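Local coordinates for DUF1611 domain-containing protein (Anabaena variabilis, PDB 2OBN), which is of unknown function but pairs a Rossmann-like domain with a P-loop NTPase-like domain, which is consistent with nucleotide binding, at residues 152-157 with 227-233. The protein carries 2 engineered substitutions. Numbering follows the deposited sequence.
Sequences CRRVLT and DILHIEG
With CG2 of V155 trans to its own carbonyl carbon and CG1 of I228 trans to the backbone N (chi1 -176°), the V155 methyl meets I228 CD1 at 3.7 Å as the two side chains cross at a slant. V346 of helix 340-347 touches both. The other face carries L156 and I231: L156 CD1 lies 3.9 Å from I231 CG2, and L248 of helix 245-252 packs on the pair. C152 SG touches L229 CD1 at 3.8 Å. Between these layers the strands run parallel in register, R153 beside I228 through L156 beside I231. R153 N donates to D227 O, L229 N to R153 O, V155 N to L229 O (2.9 Å, almost straight at 177°) and I231 N to V155 O. V155 O also accepts a water, which donates to I231 O at 3.2 Å. G233 N makes a weak hydrogen bond to T157 OG1 (3.1 Å), whose stronger partner is S170 OG of helix 166-179. These are adjacent inner strands of the parallel sheet; strand 153-159 leads towards helix 166-179, consistent with the strand-loop-helix layout of P-loop NTPases. Backbone bonds thus join the strands and apolar contacts pack both faces, while water and hydroxyl take over where T157 N stands 3.5 Å from I231 O, too long for a regular rung.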
# COMPACT_ATOMS: atom_id res chain seq x y z
N CYS B 152 16.89 4.10 19.14
CA CYS B 152 15.64 4.08 19.89
C CYS B 152 14.84 2.80 19.70
O CYS B 152 15.02 2.07 18.74
CB CYS B 152 14.76 5.23 19.41
SG CYS B 152 14.25 5.09 17.68
N ARG B 153 13.96 2.54 20.65
CA ARG B 153 12.98 1.46 20.49
C ARG B 153 11.92 2.00 19.54
O ARG B 153 11.66 3.22 19.49
CB ARG B 153 12.36 1.05 21.82
CG ARG B 153 13.22 0.10 22.64
CD ARG B 153 12.49 -0.30 23.91
NE ARG B 153 13.00 -1.53 24.50
CZ ARG B 153 14.08 -1.62 25.27
NH1 ARG B 153 14.82 -0.55 25.54
NH2 ARG B 153 14.44 -2.80 25.75
N ARG B 154 11.34 1.09 18.75
CA ARG B 154 10.31 1.43 17.78
C ARG B 154 9.17 0.43 17.97
O ARG B 154 9.28 -0.74 17.59
CB ARG B 154 10.88 1.42 16.38
CG ARG B 154 12.05 2.40 16.22
CD ARG B 154 12.73 2.32 14.90
NE ARG B 154 13.28 1.00 14.63
CZ ARG B 154 14.43 0.52 15.11
NH1 ARG B 154 15.20 1.25 15.90
NH2 ARG B 154 14.82 -0.71 14.77
N VAL B 155 8.10 0.92 18.59
CA VAL B 155 6.94 0.14 18.95
C VAL B 155 5.76 0.48 18.06
O VAL B 155 5.31 1.63 18.04
CB VAL B 155 6.54 0.41 20.43
CG1 VAL B 155 5.46 -0.58 20.89
CG2 VAL B 155 7.77 0.34 21.35
N LEU B 156 5.29 -0.53 17.34
CA LEU B 156 4.15 -0.41 16.47
C LEU B 156 2.95 -1.16 17.05
O LEU B 156 3.07 -2.32 17.45
CB LEU B 156 4.47 -1.02 15.10
CG LEU B 156 3.31 -1.08 14.09
CD1 LEU B 156 2.85 0.34 13.75
CD2 LEU B 156 3.74 -1.84 12.82
N THR B 157 1.81 -0.48 17.11
CA THR B 157 0.58 -1.13 17.49
C THR B 157 0.03 -1.75 16.22
O THR B 157 0.08 -1.14 15.15
CB THR B 157 -0.46 -0.17 18.13
OG1 THR B 157 -0.43 1.09 17.46
CG2 THR B 157 -0.14 0.03 19.60
N ASP B 227 14.33 8.02 23.04
CA ASP B 227 14.61 6.68 23.54
C ASP B 227 13.59 5.70 22.95
O ASP B 227 13.87 4.54 22.75
CB ASP B 227 14.44 6.62 25.07
CG ASP B 227 15.35 7.56 25.80
OD1 ASP B 227 16.52 7.73 25.36
OD2 ASP B 227 14.91 8.12 26.82
N ILE B 228 12.38 6.19 22.70
CA ILE B 228 11.31 5.36 22.18
C ILE B 228 10.36 6.10 21.23
O ILE B 228 9.94 7.22 21.50
CB ILE B 228 10.51 4.71 23.34
CG1 ILE B 228 9.45 3.74 22.81
CG2 ILE B 228 9.89 5.78 24.26
CD1 ILE B 228 8.77 2.88 23.91
N LEU B 229 10.07 5.44 20.11
CA LEU B 229 9.09 5.93 19.15
C LEU B 229 7.87 5.02 19.21
O LEU B 229 8.01 3.80 19.20
CB LEU B 229 9.65 5.95 17.72
CG LEU B 229 10.42 7.22 17.28
CD1 LEU B 229 11.50 7.60 18.21
CD2 LEU B 229 10.96 7.04 15.90
N HIS B 230 6.69 5.64 19.30
CA HIS B 230 5.41 4.92 19.30
C HIS B 230 4.70 5.20 17.97
O HIS B 230 4.09 6.25 17.80
CB HIS B 230 4.52 5.39 20.45
CG HIS B 230 5.19 5.33 21.79
ND1 HIS B 230 5.08 4.24 22.62
CD2 HIS B 230 6.01 6.20 22.42
CE1 HIS B 230 5.79 4.45 23.72
NE2 HIS B 230 6.37 5.64 23.61
N ILE B 231 4.81 4.26 17.04
CA ILE B 231 4.18 4.42 15.73
C ILE B 231 2.70 3.99 15.77
O ILE B 231 2.38 2.83 16.09
CB ILE B 231 4.95 3.67 14.62
CG1 ILE B 231 6.43 4.10 14.55
CG2 ILE B 231 4.28 3.91 13.25
CD1 ILE B 231 7.41 3.33 15.39
N GLU B 232 1.80 4.93 15.45
CA GLU B 232 0.37 4.66 15.39
C GLU B 232 0.10 3.56 14.36
O GLU B 232 0.55 3.65 13.22
CB GLU B 232 -0.40 5.93 14.98
CG GLU B 232 -1.90 5.71 14.77
CD GLU B 232 -2.66 6.93 14.30
OE1 GLU B 232 -2.02 7.93 13.93
OE2 GLU B 232 -3.91 6.87 14.27
N GLY B 233 -0.63 2.53 14.77
CA GLY B 233 -1.00 1.48 13.85
C GLY B 233 -2.17 1.86 12.95
O GLY B 233 -2.94 2.81 13.25
O HOH W 1 2.79 2.41 19.20